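Local coordinates for DNA ligase (Aquifex aeolicus, PDB 3QWU), which probably acts as an ATP-dependent nucleic acid ligase and binds adenosine and calcium ions, at residues M238-N243 with T256-R261; E203-F208 with Y230-A235; P55-I60 with G215-E220. All blocks are in the same frame, centred on the assembly; numbering follows the deposited sequence.

Contact 1 of 3, residues M238-N243 with T256-R261. With CA (calcium ion), chain D.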
loop_
_atom_site.group_PDB
_atom_site.type_symbol
_atom_site.label_atom_id
_atom_site.label_comp_id
_atom_site.label_asym_id
_atom_site.label_seq_id
_atom_site.Cartn_x
_atom_site.Cartn_y
_atom_site.Cartn_z
ATOM N N MET A 238 4.101 -9.560 -12.574
ATOM C CA MET A 238 3.098 -9.203 -13.558
ATOM C C MET A 238 1.830 -8.677 -12.842
ATOM O O MET A 238 1.175 -7.789 -13.338
ATOM C CB MET A 238 2.694 -10.432 -14.382
ATOM C CG MET A 238 3.219 -10.596 -15.753
ATOM S SD MET A 238 3.404 -9.121 -16.848
ATOM C CE MET A 238 5.124 -8.686 -16.409
ATOM N N ASP A 239 1.475 -9.255 -11.706
ATOM C CA ASP A 239 0.348 -8.700 -10.953
ATOM C C ASP A 239 0.616 -7.266 -10.574
ATOM O O ASP A 239 -0.284 -6.443 -10.724
ATOM C CB ASP A 239 -0.012 -9.482 -9.706
ATOM C CG ASP A 239 -0.676 -10.801 -10.034
ATOM O OD1 ASP A 239 -1.144 -10.996 -11.175
ATOM O OD2 ASP A 239 -0.719 -11.641 -9.136
ATOM N N ILE A 240 1.838 -6.946 -10.128
ATOM C CA ILE A 240 2.083 -5.591 -9.694
ATOM C C ILE A 240 1.908 -4.689 -10.901
ATOM O O ILE A 240 1.157 -3.733 -10.856
ATOM C CB ILE A 240 3.452 -5.437 -9.021
ATOM C CG1 ILE A 240 3.504 -6.308 -7.790
ATOM C CG2 ILE A 240 3.649 -4.005 -8.633
ATOM C CD1 ILE A 240 4.796 -6.256 -7.039
ATOM N N LYS A 241 2.521 -5.065 -12.014
ATOM C CA LYS A 241 2.455 -4.259 -13.246
ATOM C C LYS A 241 1.078 -4.068 -13.825
ATOM O O LYS A 241 0.706 -2.939 -14.184
ATOM C CB LYS A 241 3.338 -4.877 -14.327
ATOM C CG LYS A 241 3.133 -4.343 -15.766
ATOM C CD LYS A 241 4.285 -3.519 -16.296
ATOM C CE LYS A 241 4.074 -3.067 -17.754
ATOM N NZ LYS A 241 5.342 -3.314 -18.595
ATOM N N THR A 242 0.315 -5.149 -13.966
ATOM C CA THR A 242 -0.980 -5.017 -14.600
ATOM C C THR A 242 -1.965 -4.381 -13.670
ATOM O O THR A 242 -3.014 -4.034 -14.097
ATOM C CB THR A 242 -1.555 -6.363 -15.049
ATOM O OG1 THR A 242 -1.654 -7.168 -13.908
ATOM C CG2 THR A 242 -0.619 -7.062 -16.077
ATOM N N ASN A 243 -1.643 -4.222 -12.396
ATOM C CA ASN A 243 -2.549 -3.535 -11.474
ATOM C C ASN A 243 -2.240 -2.059 -11.241
ATOM O O ASN A 243 -2.782 -1.446 -10.316
ATOM C CB ASN A 243 -2.547 -4.253 -10.143
ATOM C CG ASN A 243 -3.690 -5.179 -10.040
ATOM O OD1 ASN A 243 -4.734 -4.822 -9.442
ATOM N ND2 ASN A 243 -3.572 -6.361 -10.694
ATOM N N THR A 256 3.156 -4.859 1.461
ATOM C CA THR A 256 3.768 -5.812 2.336
ATOM C C THR A 256 3.674 -7.290 1.788
ATOM O O THR A 256 4.568 -8.121 2.037
ATOM C CB THR A 256 3.193 -5.647 3.783
ATOM O OG1 THR A 256 3.378 -6.855 4.538
ATOM C CG2 THR A 256 1.685 -5.256 3.779
ATOM N N ASN A 257 2.623 -7.583 1.009
ATOM C CA ASN A 257 2.291 -8.945 0.645
ATOM C C ASN A 257 2.944 -9.423 -0.627
ATOM O O ASN A 257 3.591 -10.448 -0.617
ATOM C CB ASN A 257 0.783 -9.114 0.541
ATOM C CG ASN A 257 0.371 -10.516 0.754
ATOM O OD1 ASN A 257 0.348 -11.322 -0.179
ATOM N ND2 ASN A 257 0.074 -10.849 2.018
ATOM N N ARG A 258 2.771 -8.700 -1.725
ATOM C CA ARG A 258 3.392 -9.150 -2.978
ATOM C C ARG A 258 4.925 -8.967 -3.017
ATOM O O ARG A 258 5.636 -9.748 -3.634
ATOM C CB ARG A 258 2.669 -8.563 -4.178
ATOM C CG ARG A 258 1.543 -9.520 -4.700
ATOM C CD ARG A 258 0.574 -8.850 -5.620
ATOM N NE ARG A 258 -0.608 -9.688 -5.847
ATOM C CZ ARG A 258 -1.655 -9.774 -5.034
ATOM N NH1 ARG A 258 -1.729 -9.054 -3.908
ATOM N NH2 ARG A 258 -2.645 -10.602 -5.360
ATOM N N ILE A 259 5.415 -7.979 -2.274
ATOM C CA ILE A 259 6.833 -7.757 -2.121
ATOM C C ILE A 259 7.474 -8.820 -1.247
ATOM O O ILE A 259 8.527 -9.350 -1.595
ATOM C CB ILE A 259 7.118 -6.343 -1.542
ATOM C CG1 ILE A 259 6.696 -5.301 -2.578
ATOM C CG2 ILE A 259 8.567 -6.205 -1.206
ATOM C CD1 ILE A 259 6.165 -4.023 -1.994
ATOM N N LEU A 260 6.849 -9.109 -0.100
ATOM C CA LEU A 260 7.281 -10.227 0.721
ATOM C C LEU A 260 7.316 -11.543 -0.058
ATOM O O LEU A 260 8.121 -12.402 0.242
ATOM C CB LEU A 260 6.426 -10.375 1.997
ATOM C CG LEU A 260 6.931 -9.505 3.177
ATOM C CD1 LEU A 260 6.023 -9.511 4.411
ATOM C CD2 LEU A 260 8.280 -9.969 3.533
ATOM N N ARG A 261 6.425 -11.739 -1.010
ATOM C CA ARG A 261 6.509 -12.969 -1.810
ATOM C C ARG A 261 7.812 -12.994 -2.607
ATOM O O ARG A 261 8.488 -13.985 -2.652
ATOM C CB ARG A 261 5.349 -13.090 -2.762
ATOM C CG ARG A 261 4.055 -13.495 -2.095
ATOM C CD ARG A 261 2.897 -13.298 -3.161
ATOM N NE ARG A 261 1.596 -12.964 -2.556
ATOM C CZ ARG A 261 0.498 -12.807 -3.249
ATOM N NH1 ARG A 261 0.488 -12.959 -4.581
ATOM N NH2 ARG A 261 -0.607 -12.549 -2.607
HETATM CA CA CA D . -1.083 -12.993 -12.744
HETATM O O HOH W 1 -1.082 -13.642 -10.597
HETATM O O HOH W 2 -3.218 -12.702 -11.808
#

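Contact 2 of 3, residues E203-F208 with Y230-A235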
loop_
_atom_site.group_PDB
_atom_site.type_symbol
_atom_site.label_atom_id
_atom_site.label_comp_id
_atom_site.label_asym_id
_atom_site.label_seq_id
_atom_site.Cartn_x
_atom_site.Cartn_y
_atom_site.Cartn_z
ATOM N N GLU A 203 12.307 -27.766 -9.287
ATOM C CA GLU A 203 12.563 -27.729 -10.712
ATOM C C GLU A 203 11.256 -27.319 -11.451
ATOM O O GLU A 203 11.286 -26.512 -12.399
ATOM C CB GLU A 203 13.093 -29.065 -11.177
ATOM C CG GLU A 203 13.309 -29.202 -12.688
ATOM C CD GLU A 203 14.347 -28.217 -13.285
ATOM O OE1 GLU A 203 15.536 -28.237 -12.832
ATOM O OE2 GLU A 203 13.960 -27.427 -14.223
ATOM N N ILE A 204 10.110 -27.822 -10.981
ATOM C CA ILE A 204 8.851 -27.536 -11.621
ATOM C C ILE A 204 8.529 -26.038 -11.568
ATOM O O ILE A 204 8.210 -25.427 -12.589
ATOM C CB ILE A 204 7.713 -28.410 -11.022
ATOM C CG1 ILE A 204 7.855 -29.850 -11.583
ATOM C CG2 ILE A 204 6.294 -27.799 -11.307
ATOM C CD1 ILE A 204 7.094 -30.872 -10.833
ATOM N N LEU A 205 8.712 -25.432 -10.415
ATOM C CA LEU A 205 8.481 -23.977 -10.268
ATOM C C LEU A 205 9.456 -23.114 -11.030
ATOM O O LEU A 205 9.050 -22.113 -11.584
ATOM C CB LEU A 205 8.369 -23.551 -8.790
ATOM C CG LEU A 205 6.941 -23.984 -8.346
ATOM C CD1 LEU A 205 6.977 -24.226 -6.937
ATOM C CD2 LEU A 205 5.791 -22.965 -8.735
ATOM N N LYS A 206 10.696 -23.530 -11.115
ATOM C CA LYS A 206 11.683 -22.856 -11.903
ATOM C C LYS A 206 11.252 -22.871 -13.367
ATOM O O LYS A 206 11.346 -21.869 -14.044
ATOM C CB LYS A 206 13.035 -23.588 -11.761
ATOM C CG LYS A 206 14.176 -22.968 -12.561
ATOM C CD LYS A 206 15.272 -23.950 -12.811
ATOM C CE LYS A 206 16.496 -23.297 -13.438
ATOM N NZ LYS A 206 16.791 -23.817 -14.814
ATOM N N ARG A 207 10.772 -24.025 -13.849
ATOM C CA ARG A 207 10.355 -24.172 -15.250
ATOM C C ARG A 207 9.083 -23.317 -15.555
ATOM O O ARG A 207 9.024 -22.496 -16.463
ATOM C CB ARG A 207 10.155 -25.657 -15.578
ATOM C CG ARG A 207 9.854 -25.896 -17.055
ATOM C CD ARG A 207 9.655 -27.330 -17.418
ATOM N NE ARG A 207 8.420 -27.917 -16.918
ATOM C CZ ARG A 207 8.309 -28.714 -15.867
ATOM N NH1 ARG A 207 9.356 -29.067 -15.140
ATOM N NH2 ARG A 207 7.125 -29.196 -15.563
ATOM N N PHE A 208 8.097 -23.444 -14.695
ATOM C CA PHE A 208 6.870 -22.693 -14.821
ATOM C C PHE A 208 7.158 -21.208 -14.872
ATOM O O PHE A 208 6.575 -20.426 -15.654
ATOM C CB PHE A 208 5.996 -23.043 -13.564
ATOM C CG PHE A 208 5.035 -24.135 -13.782
ATOM C CD1 PHE A 208 5.288 -25.109 -14.688
ATOM C CD2 PHE A 208 3.846 -24.157 -13.094
ATOM C CE1 PHE A 208 4.355 -26.108 -14.942
ATOM C CE2 PHE A 208 2.899 -25.177 -13.301
ATOM C CZ PHE A 208 3.160 -26.160 -14.216
ATOM N N TYR A 230 1.338 -21.734 -4.201
ATOM C CA TYR A 230 2.585 -21.016 -4.292
ATOM C C TYR A 230 2.673 -20.400 -5.689
ATOM O O TYR A 230 2.335 -21.074 -6.685
ATOM C CB TYR A 230 3.738 -21.963 -4.001
ATOM C CG TYR A 230 5.065 -21.328 -4.116
ATOM C CD1 TYR A 230 5.793 -21.382 -5.310
ATOM C CD2 TYR A 230 5.625 -20.648 -3.019
ATOM C CE1 TYR A 230 7.076 -20.763 -5.409
ATOM C CE2 TYR A 230 6.866 -20.029 -3.087
ATOM C CZ TYR A 230 7.601 -20.073 -4.286
ATOM O OH TYR A 230 8.828 -19.419 -4.335
ATOM N N ILE A 231 3.105 -19.118 -5.740
ATOM C CA ILE A 231 3.101 -18.282 -6.960
ATOM C C ILE A 231 4.550 -18.045 -7.448
ATOM O O ILE A 231 5.488 -17.902 -6.658
ATOM C CB ILE A 231 2.379 -16.935 -6.671
ATOM C CG1 ILE A 231 1.076 -17.231 -5.859
ATOM C CG2 ILE A 231 2.055 -16.093 -7.954
ATOM C CD1 ILE A 231 -0.244 -17.815 -6.580
ATOM N N THR A 232 4.735 -18.033 -8.756
ATOM C CA THR A 232 6.043 -17.732 -9.328
ATOM C C THR A 232 6.350 -16.243 -9.183
ATOM O O THR A 232 5.451 -15.414 -9.032
ATOM C CB THR A 232 6.097 -18.105 -10.796
ATOM O OG1 THR A 232 5.084 -17.367 -11.527
ATOM C CG2 THR A 232 5.898 -19.657 -10.972
ATOM N N SER A 233 7.630 -15.899 -9.224
ATOM C CA SER A 233 8.007 -14.521 -9.083
ATOM C C SER A 233 7.549 -13.776 -10.304
ATOM O O SER A 233 7.070 -12.647 -10.163
ATOM C CB SER A 233 9.491 -14.372 -8.884
ATOM O OG SER A 233 10.124 -15.087 -9.859
ATOM N N TYR A 234 7.634 -14.430 -11.480
ATOM C CA TYR A 234 7.071 -13.845 -12.701
ATOM C C TYR A 234 5.618 -13.395 -12.545
ATOM O O TYR A 234 5.251 -12.262 -12.898
ATOM C CB TYR A 234 7.171 -14.805 -13.871
ATOM C CG TYR A 234 6.348 -14.400 -15.090
ATOM C CD1 TYR A 234 4.948 -14.674 -15.153
ATOM C CD2 TYR A 234 6.951 -13.759 -16.187
ATOM C CE1 TYR A 234 4.212 -14.323 -16.256
ATOM C CE2 TYR A 234 6.207 -13.395 -17.304
ATOM C CZ TYR A 234 4.862 -13.678 -17.330
ATOM O OH TYR A 234 4.122 -13.340 -18.437
ATOM N N ALA A 235 4.776 -14.255 -12.004
ATOM C CA ALA A 235 3.376 -13.890 -11.872
ATOM C C ALA A 235 3.205 -12.818 -10.839
ATOM O O ALA A 235 2.348 -11.978 -10.970
ATOM C CB ALA A 235 2.546 -15.097 -11.509
#

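Contact 3 of 3, residues P55-I60 with G215-E220. With ADN (adenosine), chain C.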
loop_
_atom_site.group_PDB
_atom_site.type_symbol
_atom_site.label_atom_id
_atom_site.label_comp_id
_atom_site.label_asym_id
_atom_site.label_seq_id
_atom_site.Cartn_x
_atom_site.Cartn_y
_atom_site.Cartn_z
ATOM N N PRO A 55 -13.744 -22.356 -1.166
ATOM C CA PRO A 55 -13.075 -21.931 0.051
ATOM C C PRO A 55 -11.664 -21.358 -0.221
ATOM O O PRO A 55 -11.061 -21.651 -1.256
ATOM C CB PRO A 55 -13.026 -23.223 0.872
ATOM C CG PRO A 55 -12.904 -24.280 -0.128
ATOM C CD PRO A 55 -13.665 -23.811 -1.353
ATOM N N HIS A 56 -11.188 -20.512 0.691
ATOM C CA HIS A 56 -9.929 -19.784 0.543
ATOM C C HIS A 56 -8.757 -20.759 0.584
ATOM O O HIS A 56 -8.692 -21.602 1.472
ATOM C CB HIS A 56 -9.786 -18.710 1.655
ATOM C CG HIS A 56 -10.785 -17.583 1.549
ATOM N ND1 HIS A 56 -10.816 -16.701 0.480
ATOM C CD2 HIS A 56 -11.806 -17.208 2.370
ATOM C CE1 HIS A 56 -11.811 -15.841 0.639
ATOM N NE2 HIS A 56 -12.426 -16.124 1.778
ATOM N N ILE A 57 -7.839 -20.663 -0.373
ATOM C CA ILE A 57 -6.579 -21.419 -0.274
ATOM C C ILE A 57 -5.465 -20.529 0.305
ATOM O O ILE A 57 -5.190 -19.464 -0.199
ATOM C CB ILE A 57 -6.124 -21.932 -1.654
ATOM C CG1 ILE A 57 -7.306 -22.559 -2.391
ATOM C CG2 ILE A 57 -4.887 -22.842 -1.502
ATOM C CD1 ILE A 57 -6.948 -23.322 -3.678
ATOM N N GLY A 58 -4.812 -20.962 1.358
ATOM C CA GLY A 58 -3.658 -20.239 1.868
ATOM C C GLY A 58 -2.434 -20.312 0.954
ATOM O O GLY A 58 -2.312 -21.189 0.079
ATOM N N ARG A 59 -1.544 -19.365 1.172
ATOM C CA ARG A 59 -0.366 -19.157 0.394
ATOM C C ARG A 59 0.800 -19.465 1.303
ATOM O O ARG A 59 0.839 -18.966 2.403
ATOM C CB ARG A 59 -0.329 -17.673 -0.030
ATOM C CG ARG A 59 0.352 -17.361 -1.385
ATOM C CD ARG A 59 0.079 -15.926 -1.941
ATOM N NE ARG A 59 -0.882 -15.826 -3.076
ATOM C CZ ARG A 59 -2.093 -15.226 -2.990
ATOM N NH1 ARG A 59 -2.883 -15.163 -4.056
ATOM N NH2 ARG A 59 -2.561 -14.681 -1.834
ATOM N N ILE A 60 1.731 -20.303 0.858
ATOM C CA ILE A 60 3.045 -20.368 1.484
ATOM C C ILE A 60 4.012 -19.491 0.700
ATOM O O ILE A 60 3.930 -19.366 -0.562
ATOM C CB ILE A 60 3.669 -21.802 1.590
ATOM C CG1 ILE A 60 3.560 -22.593 0.296
ATOM C CG2 ILE A 60 3.036 -22.565 2.690
ATOM C CD1 ILE A 60 4.103 -24.063 0.372
ATOM N N GLY A 215 1.890 -20.603 -11.165
ATOM C CA GLY A 215 2.218 -21.308 -9.943
ATOM C C GLY A 215 1.567 -22.668 -9.863
ATOM O O GLY A 215 1.150 -23.214 -10.874
ATOM N N VAL A 216 1.506 -23.228 -8.667
ATOM C CA VAL A 216 0.845 -24.496 -8.450
ATOM C C VAL A 216 -0.049 -24.423 -7.238
ATOM O O VAL A 216 0.111 -23.534 -6.383
ATOM C CB VAL A 216 1.904 -25.630 -8.254
ATOM C CG1 VAL A 216 2.820 -25.700 -9.463
ATOM C CG2 VAL A 216 2.719 -25.391 -6.941
ATOM N N VAL A 217 -0.997 -25.369 -7.167
ATOM C CA VAL A 217 -1.756 -25.662 -5.927
ATOM C C VAL A 217 -1.411 -27.027 -5.393
ATOM O O VAL A 217 -1.429 -27.989 -6.115
ATOM C CB VAL A 217 -3.282 -25.637 -6.159
ATOM C CG1 VAL A 217 -4.038 -25.795 -4.836
ATOM C CG2 VAL A 217 -3.677 -24.357 -6.816
ATOM N N PHE A 218 -1.097 -27.110 -4.107
ATOM C CA PHE A 218 -0.768 -28.372 -3.473
ATOM C C PHE A 218 -2.020 -28.913 -2.777
ATOM O O PHE A 218 -2.709 -28.148 -2.116
ATOM C CB PHE A 218 0.335 -28.154 -2.446
ATOM C CG PHE A 218 1.585 -27.531 -3.014
ATOM C CD1 PHE A 218 2.485 -28.298 -3.710
ATOM C CD2 PHE A 218 1.875 -26.191 -2.797
ATOM C CE1 PHE A 218 3.652 -27.779 -4.205
ATOM C CE2 PHE A 218 3.020 -25.655 -3.300
ATOM C CZ PHE A 218 3.934 -26.478 -4.023
ATOM N N LYS A 219 -2.312 -30.208 -2.949
ATOM C CA LYS A 219 -3.560 -30.860 -2.415
ATOM C C LYS A 219 -3.292 -32.172 -1.699
ATOM O O LYS A 219 -2.971 -33.170 -2.324
ATOM C CB LYS A 219 -4.581 -31.104 -3.517
ATOM C CG LYS A 219 -4.812 -29.851 -4.338
ATOM C CD LYS A 219 -6.024 -29.848 -5.258
ATOM C CE LYS A 219 -6.100 -28.483 -6.015
ATOM N NZ LYS A 219 -7.194 -28.410 -7.061
ATOM N N GLU A 220 -3.420 -32.134 -0.376
ATOM C CA GLU A 220 -3.129 -33.272 0.478
ATOM C C GLU A 220 -4.025 -34.441 0.135
ATOM O O GLU A 220 -5.225 -34.307 -0.019
ATOM C CB GLU A 220 -3.242 -32.927 1.971
ATOM C CG GLU A 220 -2.487 -33.920 2.895
ATOM C CD GLU A 220 -2.550 -33.469 4.344
ATOM O OE1 GLU A 220 -3.586 -33.688 4.972
ATOM O OE2 GLU A 220 -1.605 -32.833 4.837
HETATM O "O5'" ADN C . -7.671 -19.156 -4.474
HETATM C "C5'" ADN C . -6.942 -19.796 -5.523
HETATM C "C4'" ADN C . -7.672 -19.597 -6.846
HETATM O "O4'" ADN C . -6.870 -20.060 -7.976
HETATM C "C3'" ADN C . -8.960 -20.408 -6.882
HETATM O "O3'" ADN C . -10.111 -19.734 -6.380
HETATM C "C2'" ADN C . -9.106 -20.798 -8.350
HETATM O "O2'" ADN C . -10.047 -19.964 -9.004
HETATM C "C1'" ADN C . -7.729 -20.627 -8.987
HETATM N N9 ADN C . -7.120 -21.886 -9.445
HETATM C C8 ADN C . -6.423 -22.005 -10.599
HETATM N N7 ADN C . -5.959 -23.263 -10.789
HETATM C C5 ADN C . -6.355 -23.955 -9.690
HETATM C C6 ADN C . -6.161 -25.332 -9.228
HETATM N N6 ADN C . -5.457 -26.175 -10.035
HETATM N N1 ADN C . -6.747 -25.714 -8.051
HETATM C C2 ADN C . -7.436 -24.817 -7.287
HETATM N N3 ADN C . -7.619 -23.514 -7.644
HETATM C C4 ADN C . -7.124 -23.056 -8.814
#

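Contact 1 of 3, residues M238-N243 with T256-R261
Ile240, near the end of helix 233-242, and Arg258, early in helix 254-269, bring the two backbones together, their CA atoms 7.7 Å apart. The approach is local: one turn of each helix meets the other, and helix 233-242 ends soon afterwards at Asn243. There Met238 O accepts from both Thr242 N and Thr242 OG1, which arrive from opposite faces of its plane, while Asn243 ND2 turns back to Asp239 O at 3.3 Å.

Between the helices, the side chain of Arg258 runs extended from CG to NE and meets that of Asp239 at about a right angle. Its NE lies 3.8 Å from Asp239 OD2, a long salt bridge made at the edge of the guanidinium, with the carboxylate plane turned by 59° from it. OD1 of Asp239 binds the calcium ion at 2.5 Å, while OD2 is the oxygen nearer Arg258. Two waters, Asp82 and Glu143 also bind the metal. A chi1 of -72° carries the Asp239 carboxylate from CB toward the calcium ion, and chi2 of -17° puts OD1 on the metal.

Beside this polar link the contact is apolar: Ile240 CD1 approaches Arg258 CB at 4.2 Å, and Ile240 packs as well on Leu281 and Phe285 of helix 276-299. Arg261 NH2 sits 3.7 Å above the centre of the Arg258 guanidinium, and Asn257 OD1, taking a bond from that NH2 at 2.9 Å, steadies it. The nearby carboxylate of Asp239 probably eases this close approach of two positive groups. The arrangement is that of a carboxylate-rich calcium site, one ligand of which is presented by a helix and backed by an arginine from the next helix.

Contact 2 of 3, residues E203-F208 with Y230-A235
The mixed sheet that carries the adenosine-pocket strands is covered by helix 195-210 where strand 227-231 gives way to helix 233-242, and Leu205 with Thr232 marks the closest backbone approach, 6.8 Å between CA atoms. Leu205 has the largest share of the contact. Its CD1 reaches Tyr230 CD1 at 3.5 Å, and its CD2 lies at the edge of the same ring, in its plane, so both methyls press on one corner of the tyrosine. With chi1 at 178°, the ring of Tyr230 extends out from the strand, its CD1-CE1 side against the leucine.

Leu205 CD2 also meets Thr232 CG2, at 4.0 Å, and Phe208 CB comes to the same methyl at 4.3 Å, one turn further along the helix. The threonine thus turns an apolar branch to helix 195-210 and keeps its hydroxyl for the backbone: OG1 accepts from Ala235 N at 3.2 Å with an N-H...O angle of 156°, and is hydrogen-bonded chiefly to Arg213 O and also to Glu214 O. Val216 of the neighbouring strand touches both Leu205 and Phe208. Here helix-on-sheet packing is joined to a threonine N-cap that starts the next helix.

Contact 3 of 3, residues P55-I60 with G215-E220
One face of the adenine is covered by Val217, whose CG2 stands over the six-membered ring, 3.6 Å from both N1 and C6 of the adenosine. Ile57 lies on the same side but outside the ring, beyond its C2 edge, with CD1 3.9 Å from C2 of the base. At N1 itself the base meets Lys219, whose NZ donates a hydrogen bond of 2.9 Å to that nitrogen. The lysine chain is extended beyond CG, which carries the amino group past Val217 to the base, where Glu78 and Asp158 form salt bridges with it. The amino group is held by two carboxylates as well as by the nucleoside, and its direction is likely to be well fixed.

Between the two segments the touching is apolar. Ile57 CD1 meets Val217 CG1 at 4.0 Å, making a continuous hydrocarbon patch beside the base, and Ile57 CG1 borders the sugar, 4.0 Å from O5' of the adenosine. Placing CG1 beside the backbone N (chi1 -46°) and keeping the chain outstretched lets Ile57 reach both. Replacing Ile57 with an alanine would probably leave Val217 CG1 and the C2 side of the base without their shared apolar neighbour. Further along, on the other side of the strand from Val217, Phe218 CE2 receives Ile60 CD1 at 4.1 Å, the two side chains crossing at about a right angle; Leu67 of helix 63-70 touches both.

The strands are not adjacent, since 227-231 runs between them in the sheet, in keeping with the 8.6 Å between the CA atoms of Ile57 and Val217. The sequence Gly-Val-Val-Phe-Lys, following Glu214, is consistent with motif IV of the covalent nucleotidyltransferases, and Ile57 and Val217 form part of the apolar wall of the adenosine pocket.

Along the chain the segments come in the order 55-60, 203-208, 215-220, 230-235, so contacts 3 and 2 interlock, and contact 1 follows. Contacts 2 and 3 lie 14 Å apart and share the mixed sheet: Tyr230 O is probably hydrogen-bonded to Val216 N, and strand 227-231 separates 58-60 from 215-220. Contacts 1 and 2, 15 Å apart, are joined by helix 233-242, which is capped in contact 2 and reaches the calcium ion in contact 1. Contacts 1 and 3 are 18 Å apart and meet where Arg261 comes close to Arg59. Sheet and helix thus link the adenosine pocket to the calcium site, and contacts 1 and 3 also touch the second subunit.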